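Local coordinates for takeout-like protein 1 (Epiphyas postvittana, PDB 3E8T), which probably carries a hydrophobic ligand, here a bound ubiquinone-8, within a long internal tunnel, as a member of the takeout family of insect transport proteins, at residues 90-95 with 115-120; 103-108 with 175-180; 34-39 with 205-210; 96-101 with 109-114. All blocks are in the same frame, centred on the assembly; numbering follows the deposited sequence.

Interactions 1 and 4 are successive parts of one antiparallel sheet: residues 90-95 and 96-101 follow each other on strand 82-100, 109-114 leads directly into 115-120, and the two meet through a probable hydrogen bond from Met114 N to Gly95 O. Interaction 2 is centred about 13 Å from interaction 4; its segment 103-108 holds the turn between strands 102-103 and 106-111, the latter shared with interaction 4, and packs on helix 168-180. Interaction 3 lies on the other side of the chain's centre from interactions 1 and 2, about 38 Å between centres from interaction 2, and closes a chain loop enclosing all the others. Together they sample an elongated wrap of sheet and helices along nearly the whole length of the ubiquinone.

Interaction 1 (90-95 with 115-120); sequences DATVKG and KLKLKN. With UQ8 (Ubiquinone-8), chain B.
Ala91 and Val93 form hydrogen-bonded pairs with Leu118 and Leu116, and Thr92 and Lys94 form non-hydrogen-bonded pairs with Lys117 and Lys115, in two antiparallel strands inclined at 168° with axes 4.7 Å apart. Four backbone bonds fix this register; Leu118 N to Ala91 O, at 2.8 Å, is one of them. The alternation divides the ribbon into an apolar inner face and a lysine-rich outer one.

Leu118 traces the inner face. Its CB stands 3.7 Å from Ala91 O, beside the carbonyl that its own N-H binds. CG sits opposite the carbonyl carbon of Leu118 (chi1 -56°), which sends the two methyls on toward the ligand. CD1 comes within 4.4 Å of Ala91 CB and also reaches the isoprenoid chain, while CD2 ends 3.5 Å from UQ8 C35. Leu116 works alongside it, its CD2 touching the isoprenoid chain at UQ8 C34 in one of two conformers, and strand 155-160 flanks both leucines.

On the outer face Lys94 and Lys115 run side by side, their aliphatic parts meeting as CE of Lys94 and CD of Lys115 at 3.9 Å. At the end of the ladder Asp90 OD1 accepts Asn120 N at 2.9 Å, met nearly along the C-O axis with an N-H...O angle of 156°. That carboxylate grips the chain where it turns a corner, and Asp154 holds Asn120 ND2. The chemistry implies a two-sided sheet: hydrocarbon supplied to the ubiquinone tail by leucine methyls, and charge kept on the opposite, outward face.

Interaction 2 (103-108 with 175-180); sequences ILILPI and LTFLNQ
Residues Ile103 to Leu106 form a type II' turn, closed in both directions by backbone hydrogen bonds between Ile103 and Leu106, and the CA of Leu106 lies 8.8 Å from that of Phe177 on helix 168-180. Into this hairpin Phe177 sends its ring, CG standing opposite the backbone N (chi1 178°). Leu106 comes from the opposing direction and lays CD1 over one face, 3.7 Å from the centroid and 17° off the normal, a CH-pi contact. Leu104 CB meets the ring edge, 4.1 Å from Phe177 CZ, whereas Ile105 CG1 approaches the same CZ obliquely at 4.0 Å. Deeper in, Ile103 CG1, in one of two conformers, packs on Leu178 CD2, and Leu178 also touches the ubiquinone. Shrinking Phe177 to an alanine would probably leave Leu106 CD1 without the face it rests on and open a gap between the turn and the helix. The backbone N and O of Ile103 and Leu106 pair with each other, and between turn and helix the contact is apolar, near the tail end of the ligand; a separate polar tie, Asn179 OD1 to Phe158 N, joins the helix to strand 155-160.

Interaction 3 (34-39 with 205-210); sequences HGVEVM and IKHFLA. With UQ8 (Ubiquinone-8), chain B.
A G1 beta bulge, in which Gly35 and Val36 both face Leu31, shapes the loop between helix 13-28 and strand 42-51 where His34, Gly35 and Val36 meet His207 and Phe208 of the long helix 182-211. In the wrap fold of this family that helix runs along the ligand tunnel, and the loop lies on its outer side.

The polar link is His207 NE2 to His34 O, 2.7 Å long with an N-H...O angle of 147°. The acceptor sits only 6° out of the imidazole plane, and the donor lies in the carbonyl plane, so ring and peptide meet edge on. His207 has CG opposite its backbone N (chi1 174°), which carries the ring away from the helix toward the loop. Val36 CG2 then lies at the ring edge, 4.1 Å from His207 CD2, and also 4.2 Å from Phe208 CB. Phe208 in turn makes an edge-to-face contact with Phe27, joining helix 182-211 to helix 13-28, while the His34 ring is held by Lys211.

A leucine in place of His207 would probably leave His34 O without this donor and let the bulge drift from the helix. One turn of helix thus serves two sides: Ile205 CD1 comes within 3.5 Å of UQ8 C12, and Leu209 CD1 presses on the quinone methyl C1M at 3.2 Å.

Interaction 4 (96-101 with 109-114); sequences HYTAGG and TGDGQM
The His96 ring is met at its edge, near its plane, by Asp111 OD1 and Gly112 O; the Tyr97 ring has Gln113 O and Ala99 CB at its edge, and the backbone of residues 110-112 crosses it obliquely. Both rings belong to an antiparallel ladder of the curved sheet, in which strand 82-100 pairs with the chain around the corner at Gly112.

His96 NE2 donates to Asp111 OD1 at 2.8 Å with an angle of 162°, a His-carboxylate hydrogen bond. The oxygen is only 4° out of the ring plane, and the ring and carboxylate are nearly coplanar. Asp111 also packs against Thr98, whose CG2 touches its CG at 3.7 Å, while Thr98 OG1 bonds to Thr57. Four backbone bonds, two each between Tyr97 and Gly112 and between Ala99 and Gly110, set the register; Tyr97 N to Gly112 O is 2.8 Å.

On the opposite face Tyr97 CG falls between its backbone N and carbonyl carbon (chi1 82°), which swings the ring across the partner chain. Gly110 makes way for it: a CB on Gly110 would fall 2.3 Å from Tyr97 OH, a clash. Strand 54-77 packs on the same ring through Phe56 and Leu58. The hydroxyl itself reaches Thr161 O in a hydrogen bond, which ties the buried tyrosine to the chain that follows strand 155-160. Just past the corner, Tyr97 CD2 rests 4.1 Å from Met114 CB, and Tyr97 CE2 sits 3.6 Å from Gln113 O.

Interaction 1 (90-95 with 115-120)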
# COMPACT_ATOMS: atom_id res chain seq x y z
N ASP A 90 1.30 -0.26 10.92
CA ASP A 90 2.73 -0.12 10.86
C ASP A 90 3.24 -0.94 9.72
O ASP A 90 2.75 -2.03 9.48
CB ASP A 90 3.41 -0.59 12.16
CG ASP A 90 2.98 0.21 13.39
OD1 ASP A 90 2.44 1.32 13.26
OD2 ASP A 90 3.23 -0.33 14.52
N ALA A 91 4.23 -0.43 8.98
CA ALA A 91 4.73 -1.16 7.83
C ALA A 91 6.21 -0.97 7.69
O ALA A 91 6.78 -0.04 8.25
CB ALA A 91 4.06 -0.63 6.60
N THR A 92 6.80 -1.86 6.93
CA THR A 92 8.20 -1.72 6.58
C THR A 92 8.33 -1.89 5.07
O THR A 92 7.67 -2.72 4.48
CB THR A 92 9.15 -2.72 7.34
OG1 THR A 92 9.20 -2.43 8.75
CG2 THR A 92 10.56 -2.58 6.89
N VAL A 93 9.19 -1.08 4.47
CA VAL A 93 9.56 -1.19 3.05
C VAL A 93 11.06 -1.47 2.99
O VAL A 93 11.84 -0.75 3.59
CB VAL A 93 9.22 0.06 2.27
CG1 VAL A 93 9.51 -0.17 0.80
CG2 VAL A 93 7.77 0.48 2.47
N LYS A 94 11.41 -2.55 2.31
CA LYS A 94 12.79 -2.97 2.18
C LYS A 94 13.15 -3.17 0.73
O LYS A 94 12.29 -3.35 -0.11
CB LYS A 94 13.05 -4.27 2.96
CG LYS A 94 12.86 -4.17 4.47
CD LYS A 94 13.14 -5.55 5.16
CE LYS A 94 13.14 -5.44 6.65
NZ LYS A 94 13.01 -6.76 7.38
N GLY A 95 14.43 -3.17 0.44
CA GLY A 95 14.89 -3.52 -0.88
C GLY A 95 16.25 -2.96 -1.19
O GLY A 95 16.89 -2.36 -0.33
N LYS A 115 15.82 -0.16 4.75
CA LYS A 115 14.74 -0.58 5.64
C LYS A 115 14.06 0.70 6.11
O LYS A 115 14.64 1.48 6.85
CB LYS A 115 15.26 -1.35 6.85
CG LYS A 115 14.17 -1.78 7.82
CD LYS A 115 14.69 -2.64 8.96
CE LYS A 115 13.61 -2.79 10.03
NZ LYS A 115 14.08 -3.56 11.21
N LEU A 116 12.84 0.93 5.63
CA LEU A 116 12.07 2.08 5.97
C LEU A 116 10.96 1.59 6.91
O LEU A 116 10.15 0.75 6.49
CB LEU A 116 11.51 2.69 4.66
CG LEU A 116 10.45 3.78 4.77
CD1 LEU A 116 11.10 4.96 5.54
CD2 LEU A 116 9.98 4.20 3.41
N LYS A 117 10.90 2.13 8.10
CA LYS A 117 9.87 1.75 9.06
C LYS A 117 8.86 2.88 9.17
O LYS A 117 9.26 4.02 9.33
CB LYS A 117 10.47 1.50 10.44
CG LYS A 117 11.55 0.44 10.49
CD LYS A 117 12.15 0.30 11.87
CE LYS A 117 11.15 -0.19 12.90
NZ LYS A 117 11.75 -0.48 14.29
N LEU A 118 7.59 2.56 9.02
CA LEU A 118 6.52 3.52 9.04
C LEU A 118 5.60 3.18 10.22
O LEU A 118 5.14 2.06 10.34
CB LEU A 118 5.70 3.44 7.76
CG LEU A 118 6.47 3.61 6.48
CD1 LEU A 118 5.61 3.29 5.25
CD2 LEU A 118 7.09 4.97 6.38
N LYS A 119 5.36 4.15 11.10
CA LYS A 119 4.54 3.92 12.27
C LYS A 119 3.26 4.71 12.13
O LYS A 119 3.27 5.92 11.95
CB LYS A 119 5.28 4.34 13.52
CG LYS A 119 4.53 3.99 14.79
CD LYS A 119 5.27 4.32 16.06
CE LYS A 119 4.45 3.78 17.28
NZ LYS A 119 4.88 4.23 18.66
N ASN A 120 2.15 4.00 12.22
CA ASN A 120 0.82 4.56 12.19
C ASN A 120 0.58 5.32 10.89
O ASN A 120 0.19 6.49 10.89
CB ASN A 120 0.57 5.43 13.42
CG ASN A 120 -0.89 5.68 13.70
OD1 ASN A 120 -1.74 4.94 13.25
ND2 ASN A 120 -1.15 6.73 14.44
C45 UQ8 B . 16.62 7.20 -0.30
C44 UQ8 B . 15.96 8.52 0.12
C46 UQ8 B . 17.02 9.44 0.65
C43 UQ8 B . 14.86 8.33 1.14
C42 UQ8 B . 13.92 7.18 0.76
C41 UQ8 B . 13.09 7.58 -0.46
C39 UQ8 B . 11.65 7.16 -0.27
C40 UQ8 B . 10.94 6.26 -1.27
C38 UQ8 B . 10.94 7.66 0.79
C37 UQ8 B . 9.62 7.35 1.07
C36 UQ8 B . 9.37 7.87 2.49
C34 UQ8 B . 8.02 7.46 3.04
C35 UQ8 B . 7.82 7.74 4.39
C33 UQ8 B . 7.09 6.78 2.26
C32 UQ8 B . 5.80 6.36 2.60
C31 UQ8 B . 5.44 5.15 1.71
C29 UQ8 B . 4.00 4.70 1.86
C30 UQ8 B . 2.84 5.75 1.89
C28 UQ8 B . 3.70 3.34 1.96
C27 UQ8 B . 2.43 2.80 2.11
C26 UQ8 B . 2.33 1.40 1.48
C24 UQ8 B . 1.01 0.73 1.86
C25 UQ8 B . 0.74 0.28 3.30
C23 UQ8 B . 0.05 0.54 0.89
C22 UQ8 B . -1.21 -0.06 1.05
C21 UQ8 B . -2.04 0.06 -0.22
C19 UQ8 B . -3.53 -0.24 -0.06
C20 UQ8 B . -4.33 0.07 -1.32
C18 UQ8 B . -3.81 -1.64 0.49
C17 UQ8 B . -5.32 -1.94 0.54
C16 UQ8 B . -5.67 -3.09 1.50
C14 UQ8 B . -7.09 -3.55 1.20
C15 UQ8 B . -8.17 -2.50 0.87
C13 UQ8 B . -7.43 -4.90 1.20
C12 UQ8 B . -8.72 -5.36 0.92
C11 UQ8 B . -9.05 -6.71 1.59
C9 UQ8 B . -10.57 -6.88 1.78
C10 UQ8 B . -11.39 -5.92 0.89
C8 UQ8 B . -10.94 -8.33 1.51
C7 UQ8 B . -11.74 -8.52 0.22
C6 UQ8 B . -13.26 -8.25 0.39
C1 UQ8 B . -13.93 -7.49 -0.57
C1M UQ8 B . -13.21 -7.01 -1.66
C2 UQ8 B . -15.30 -7.22 -0.47
O2 UQ8 B . -15.90 -6.55 -1.32
C3 UQ8 B . -16.02 -7.70 0.61
O3 UQ8 B . -17.36 -7.43 0.71
C3M UQ8 B . -18.11 -8.39 -0.02
C4 UQ8 B . -15.38 -8.44 1.59
O4 UQ8 B . -16.11 -8.91 2.65
C4M UQ8 B . -16.82 -7.84 3.29
C5 UQ8 B . -14.01 -8.71 1.49
O5 UQ8 B . -13.47 -9.39 2.37

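Interaction 2 (103-108 with 175-180)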
# COMPACT_ATOMS: atom_id res chain seq x y z
N ILE A 103 18.50 15.29 -1.38
CA ILE A 103 17.33 15.12 -0.57
C ILE A 103 17.13 16.44 0.16
O ILE A 103 17.86 16.77 1.08
CB ILE A 103 17.56 13.91 0.32
CG1 ILE A 103 16.37 13.65 1.23
CG2 ILE A 103 18.87 14.03 1.06
CD1 ILE A 103 15.20 13.41 0.48
N LEU A 104 16.11 17.18 -0.28
CA LEU A 104 15.82 18.50 0.26
C LEU A 104 17.05 19.38 0.07
O LEU A 104 17.42 19.69 -1.09
CB LEU A 104 15.31 18.40 1.69
CG LEU A 104 14.20 17.37 1.98
CD1 LEU A 104 13.83 17.31 3.49
CD2 LEU A 104 12.94 17.51 1.10
N ILE A 105 17.82 19.71 1.09
CA ILE A 105 18.97 20.60 0.99
C ILE A 105 20.30 19.87 1.05
O ILE A 105 21.33 20.54 1.02
CB ILE A 105 18.91 21.66 2.11
CG1 ILE A 105 19.00 21.05 3.50
CG2 ILE A 105 17.65 22.56 1.97
CD1 ILE A 105 19.20 22.07 4.61
N LEU A 106 20.32 18.53 1.13
CA LEU A 106 21.60 17.81 1.23
C LEU A 106 21.85 16.95 -0.01
O LEU A 106 20.99 16.24 -0.46
CB LEU A 106 21.60 16.87 2.42
CG LEU A 106 21.68 17.40 3.83
CD1 LEU A 106 21.87 16.18 4.78
CD2 LEU A 106 22.82 18.43 3.98
N PRO A 107 23.06 16.96 -0.52
CA PRO A 107 23.40 16.02 -1.58
C PRO A 107 23.31 14.57 -1.07
O PRO A 107 23.62 14.33 0.12
CB PRO A 107 24.83 16.40 -1.96
CG PRO A 107 25.09 17.68 -1.29
CD PRO A 107 24.16 17.85 -0.16
N ILE A 108 23.02 13.65 -1.98
CA ILE A 108 22.98 12.23 -1.61
C ILE A 108 23.56 11.40 -2.71
O ILE A 108 23.34 11.65 -3.88
CB ILE A 108 21.53 11.77 -1.23
CG1 ILE A 108 21.55 10.40 -0.57
CG2 ILE A 108 20.59 11.84 -2.45
CD1 ILE A 108 20.26 10.06 0.14
N LEU A 175 21.40 10.04 7.77
CA LEU A 175 20.35 9.26 8.41
C LEU A 175 19.69 10.06 9.50
O LEU A 175 18.47 9.98 9.67
CB LEU A 175 20.92 7.93 8.89
CG LEU A 175 21.37 6.98 7.76
CD1 LEU A 175 22.08 5.76 8.35
CD2 LEU A 175 20.21 6.58 6.86
N THR A 176 20.46 10.84 10.24
CA THR A 176 19.91 11.74 11.24
C THR A 176 18.95 12.76 10.57
O THR A 176 17.87 13.03 11.08
CB THR A 176 21.02 12.45 11.97
OG1 THR A 176 21.87 11.49 12.65
CG2 THR A 176 20.47 13.49 12.93
N PHE A 177 19.39 13.34 9.49
CA PHE A 177 18.60 14.30 8.72
C PHE A 177 17.28 13.69 8.27
O PHE A 177 16.25 14.35 8.38
CB PHE A 177 19.46 14.77 7.55
CG PHE A 177 18.80 15.73 6.61
CD1 PHE A 177 18.80 17.07 6.89
CD2 PHE A 177 18.27 15.33 5.42
CE1 PHE A 177 18.27 17.94 6.00
CE2 PHE A 177 17.75 16.20 4.55
CZ PHE A 177 17.74 17.50 4.84
N LEU A 178 17.32 12.50 7.71
CA LEU A 178 16.11 11.89 7.27
C LEU A 178 15.11 11.65 8.39
O LEU A 178 13.91 11.93 8.27
CB LEU A 178 16.39 10.61 6.50
CG LEU A 178 17.14 10.80 5.21
CD1 LEU A 178 17.58 9.42 4.63
CD2 LEU A 178 16.32 11.60 4.20
N ASN A 179 15.62 11.13 9.51
CA ASN A 179 14.74 10.85 10.60
C ASN A 179 14.19 12.13 11.21
O ASN A 179 13.05 12.16 11.65
CB ASN A 179 15.44 10.03 11.64
CG ASN A 179 15.54 8.61 11.29
OD1 ASN A 179 15.11 8.15 10.26
ND2 ASN A 179 15.97 7.86 12.27
N GLN A 180 14.98 13.20 11.23
CA GLN A 180 14.47 14.47 11.76
C GLN A 180 13.39 15.08 10.88
O GLN A 180 12.46 15.73 11.38
CB GLN A 180 15.62 15.42 11.83
CG GLN A 180 16.45 15.02 13.01
CD GLN A 180 17.57 15.94 13.28
OE1 GLN A 180 18.03 16.70 12.40
NE2 GLN A 180 18.04 15.91 14.54

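Interaction 3 (34-39 with 205-210)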
# COMPACT_ATOMS: atom_id res chain seq x y z
N HIS A 34 -5.97 -19.48 -7.11
CA HIS A 34 -6.93 -18.52 -7.65
C HIS A 34 -6.25 -17.35 -8.32
O HIS A 34 -6.94 -16.41 -8.74
CB HIS A 34 -7.81 -17.99 -6.52
CG HIS A 34 -8.74 -19.02 -5.99
ND1 HIS A 34 -9.98 -19.22 -6.55
CD2 HIS A 34 -8.57 -19.99 -5.07
CE1 HIS A 34 -10.57 -20.23 -5.94
NE2 HIS A 34 -9.73 -20.73 -5.05
N GLY A 35 -4.93 -17.37 -8.40
CA GLY A 35 -4.20 -16.29 -9.05
C GLY A 35 -4.04 -15.03 -8.19
O GLY A 35 -3.80 -13.97 -8.75
N VAL A 36 -4.19 -15.16 -6.87
CA VAL A 36 -4.04 -14.03 -5.94
C VAL A 36 -2.69 -14.15 -5.27
O VAL A 36 -2.44 -15.09 -4.51
CB VAL A 36 -5.19 -13.97 -4.91
CG1 VAL A 36 -4.94 -12.85 -3.92
CG2 VAL A 36 -6.53 -13.80 -5.61
N GLU A 37 -1.85 -13.16 -5.54
CA GLU A 37 -0.49 -13.14 -5.08
C GLU A 37 -0.41 -12.84 -3.58
O GLU A 37 -1.34 -12.29 -3.00
CB GLU A 37 0.25 -12.07 -5.88
CG GLU A 37 0.19 -12.30 -7.40
CD GLU A 37 0.74 -11.14 -8.24
OE1 GLU A 37 0.17 -10.02 -8.25
OE2 GLU A 37 1.79 -11.34 -8.90
N VAL A 38 0.68 -13.23 -2.93
CA VAL A 38 0.90 -12.89 -1.54
C VAL A 38 1.07 -11.37 -1.41
O VAL A 38 1.78 -10.73 -2.17
CB VAL A 38 2.16 -13.57 -1.00
CG1 VAL A 38 2.44 -13.19 0.46
CG2 VAL A 38 2.10 -15.08 -1.21
N MET A 39 0.37 -10.77 -0.45
CA MET A 39 0.43 -9.32 -0.23
C MET A 39 1.02 -8.94 1.10
O MET A 39 1.09 -7.76 1.42
CB MET A 39 -0.95 -8.69 -0.43
CG MET A 39 -1.34 -8.67 -1.91
SD MET A 39 -3.06 -8.46 -2.25
CE MET A 39 -3.66 -10.17 -2.07
N ILE A 205 -7.25 -7.61 -5.70
CA ILE A 205 -8.64 -7.55 -5.18
C ILE A 205 -9.65 -7.56 -6.33
O ILE A 205 -10.68 -8.26 -6.26
CB ILE A 205 -8.89 -6.36 -4.26
CG1 ILE A 205 -7.89 -6.28 -3.12
CG2 ILE A 205 -10.31 -6.39 -3.75
CD1 ILE A 205 -7.89 -4.83 -2.45
N LYS A 206 -9.37 -6.80 -7.38
CA LYS A 206 -10.23 -6.77 -8.55
C LYS A 206 -10.41 -8.16 -9.15
O LYS A 206 -11.52 -8.59 -9.46
CB LYS A 206 -9.68 -5.82 -9.58
CG LYS A 206 -10.42 -5.79 -10.87
CD LYS A 206 -9.86 -4.70 -11.80
CE LYS A 206 -10.32 -4.82 -13.22
NZ LYS A 206 -11.78 -4.78 -13.40
N HIS A 207 -9.31 -8.87 -9.32
CA HIS A 207 -9.35 -10.22 -9.84
C HIS A 207 -10.17 -11.14 -8.97
O HIS A 207 -11.00 -11.95 -9.47
CB HIS A 207 -7.89 -10.72 -9.90
CG HIS A 207 -7.76 -12.15 -10.29
ND1 HIS A 207 -8.05 -12.62 -11.55
CD2 HIS A 207 -7.38 -13.22 -9.55
CE1 HIS A 207 -7.83 -13.92 -11.57
NE2 HIS A 207 -7.45 -14.31 -10.37
N PHE A 208 -9.96 -11.06 -7.67
CA PHE A 208 -10.68 -11.93 -6.72
C PHE A 208 -12.16 -11.67 -6.80
O PHE A 208 -12.99 -12.60 -6.94
CB PHE A 208 -10.15 -11.66 -5.29
CG PHE A 208 -10.96 -12.33 -4.18
CD1 PHE A 208 -10.74 -13.63 -3.89
CD2 PHE A 208 -11.93 -11.63 -3.44
CE1 PHE A 208 -11.46 -14.27 -2.88
CE2 PHE A 208 -12.64 -12.24 -2.46
CZ PHE A 208 -12.40 -13.58 -2.18
N LEU A 209 -12.56 -10.41 -6.72
CA LEU A 209 -13.99 -10.10 -6.78
C LEU A 209 -14.64 -10.40 -8.12
O LEU A 209 -15.83 -10.70 -8.20
CB LEU A 209 -14.26 -8.66 -6.36
CG LEU A 209 -14.01 -8.34 -4.92
CD1 LEU A 209 -14.12 -6.84 -4.71
CD2 LEU A 209 -14.98 -9.08 -3.99
N ALA A 210 -13.87 -10.38 -9.18
CA ALA A 210 -14.42 -10.74 -10.51
C ALA A 210 -14.72 -12.23 -10.65
O ALA A 210 -15.43 -12.62 -11.56
CB ALA A 210 -13.49 -10.26 -11.64
C45 UQ8 B . 16.62 7.20 -0.30
C44 UQ8 B . 15.96 8.52 0.12
C46 UQ8 B . 17.02 9.44 0.65
C43 UQ8 B . 14.86 8.33 1.14
C42 UQ8 B . 13.92 7.18 0.76
C41 UQ8 B . 13.09 7.58 -0.46
C39 UQ8 B . 11.65 7.16 -0.27
C40 UQ8 B . 10.94 6.26 -1.27
C38 UQ8 B . 10.94 7.66 0.79
C37 UQ8 B . 9.62 7.35 1.07
C36 UQ8 B . 9.37 7.87 2.49
C34 UQ8 B . 8.02 7.46 3.04
C35 UQ8 B . 7.82 7.74 4.39
C33 UQ8 B . 7.09 6.78 2.26
C32 UQ8 B . 5.80 6.36 2.60
C31 UQ8 B . 5.44 5.15 1.71
C29 UQ8 B . 4.00 4.70 1.86
C30 UQ8 B . 2.84 5.75 1.89
C28 UQ8 B . 3.70 3.34 1.96
C27 UQ8 B . 2.43 2.80 2.11
C26 UQ8 B . 2.33 1.40 1.48
C24 UQ8 B . 1.01 0.73 1.86
C25 UQ8 B . 0.74 0.28 3.30
C23 UQ8 B . 0.05 0.54 0.89
C22 UQ8 B . -1.21 -0.06 1.05
C21 UQ8 B . -2.04 0.06 -0.22
C19 UQ8 B . -3.53 -0.24 -0.06
C20 UQ8 B . -4.33 0.07 -1.32
C18 UQ8 B . -3.81 -1.64 0.49
C17 UQ8 B . -5.32 -1.94 0.54
C16 UQ8 B . -5.67 -3.09 1.50
C14 UQ8 B . -7.09 -3.55 1.20
C15 UQ8 B . -8.17 -2.50 0.87
C13 UQ8 B . -7.43 -4.90 1.20
C12 UQ8 B . -8.72 -5.36 0.92
C11 UQ8 B . -9.05 -6.71 1.59
C9 UQ8 B . -10.57 -6.88 1.78
C10 UQ8 B . -11.39 -5.92 0.89
C8 UQ8 B . -10.94 -8.33 1.51
C7 UQ8 B . -11.74 -8.52 0.22
C6 UQ8 B . -13.26 -8.25 0.39
C1 UQ8 B . -13.93 -7.49 -0.57
C1M UQ8 B . -13.21 -7.01 -1.66
C2 UQ8 B . -15.30 -7.22 -0.47
O2 UQ8 B . -15.90 -6.55 -1.32
C3 UQ8 B . -16.02 -7.70 0.61
O3 UQ8 B . -17.36 -7.43 0.71
C3M UQ8 B . -18.11 -8.39 -0.02
C4 UQ8 B . -15.38 -8.44 1.59
O4 UQ8 B . -16.11 -8.91 2.65
C4M UQ8 B . -16.82 -7.84 3.29
C5 UQ8 B . -14.01 -8.71 1.49
O5 UQ8 B . -13.47 -9.39 2.37

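Interaction 4 (96-101 with 109-114)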
# COMPACT_ATOMS: atom_id res chain seq x y z
N HIS A 96 16.71 -3.20 -2.41
CA HIS A 96 17.98 -2.68 -2.88
C HIS A 96 17.75 -1.34 -3.54
O HIS A 96 17.04 -1.27 -4.56
CB HIS A 96 18.56 -3.69 -3.90
CG HIS A 96 19.77 -3.22 -4.61
ND1 HIS A 96 20.12 -3.71 -5.85
CD2 HIS A 96 20.65 -2.25 -4.32
CE1 HIS A 96 21.23 -3.10 -6.25
NE2 HIS A 96 21.58 -2.22 -5.32
N TYR A 97 18.27 -0.28 -2.92
CA TYR A 97 18.02 1.07 -3.42
C TYR A 97 19.26 1.68 -4.05
O TYR A 97 20.39 1.28 -3.77
CB TYR A 97 17.56 2.03 -2.25
CG TYR A 97 18.71 2.58 -1.45
CD1 TYR A 97 19.21 3.83 -1.72
CD2 TYR A 97 19.35 1.83 -0.50
CE1 TYR A 97 20.34 4.28 -1.11
CE2 TYR A 97 20.50 2.29 0.09
CZ TYR A 97 20.99 3.51 -0.23
OH TYR A 97 22.14 3.98 0.33
N THR A 98 18.98 2.67 -4.89
CA THR A 98 20.01 3.62 -5.28
C THR A 98 19.46 5.01 -5.08
O THR A 98 18.25 5.24 -5.19
CB THR A 98 20.57 3.46 -6.70
OG1 THR A 98 19.60 3.87 -7.65
CG2 THR A 98 21.05 2.04 -6.97
N ALA A 99 20.35 5.95 -4.77
CA ALA A 99 19.97 7.33 -4.60
C ALA A 99 21.05 8.22 -5.22
O ALA A 99 22.26 7.97 -5.08
CB ALA A 99 19.80 7.65 -3.12
N GLY A 100 20.60 9.33 -5.81
CA GLY A 100 21.48 10.34 -6.32
C GLY A 100 20.77 11.68 -6.32
O GLY A 100 19.55 11.74 -6.14
N GLY A 101 21.51 12.75 -6.55
CA GLY A 101 20.92 14.07 -6.58
C GLY A 101 20.96 14.68 -5.18
O GLY A 101 22.00 14.75 -4.51
N THR A 109 24.27 10.35 -2.29
CA THR A 109 24.53 9.22 -3.17
C THR A 109 24.46 7.96 -2.30
O THR A 109 24.84 7.98 -1.14
CB THR A 109 25.88 9.23 -3.89
OG1 THR A 109 26.94 9.23 -2.91
CG2 THR A 109 26.00 10.36 -4.92
N GLY A 110 23.97 6.88 -2.89
CA GLY A 110 24.00 5.61 -2.19
C GLY A 110 23.60 4.48 -3.10
O GLY A 110 22.92 4.69 -4.09
N ASP A 111 24.00 3.28 -2.74
CA ASP A 111 23.65 2.06 -3.47
C ASP A 111 23.79 0.91 -2.50
O ASP A 111 24.89 0.52 -2.15
CB ASP A 111 24.61 1.87 -4.64
CG ASP A 111 24.23 0.70 -5.54
OD1 ASP A 111 23.54 -0.21 -5.08
OD2 ASP A 111 24.62 0.69 -6.73
N GLY A 112 22.66 0.45 -2.00
CA GLY A 112 22.69 -0.47 -0.91
C GLY A 112 21.33 -1.02 -0.56
O GLY A 112 20.48 -1.13 -1.43
N GLN A 113 21.16 -1.35 0.71
CA GLN A 113 19.90 -1.88 1.17
C GLN A 113 19.17 -0.85 1.99
O GLN A 113 19.76 -0.05 2.71
CB GLN A 113 20.11 -3.14 2.00
CG GLN A 113 20.70 -4.29 1.21
CD GLN A 113 19.90 -4.73 0.03
OE1 GLN A 113 18.72 -5.04 0.16
NE2 GLN A 113 20.54 -4.78 -1.13
N MET A 114 17.84 -0.88 1.89
CA MET A 114 16.96 0.01 2.63
C MET A 114 16.07 -0.76 3.60
O MET A 114 15.58 -1.84 3.24
CB MET A 114 16.03 0.74 1.63
CG MET A 114 15.03 1.67 2.32
SD MET A 114 14.12 2.64 1.11
CE MET A 114 12.82 1.47 0.67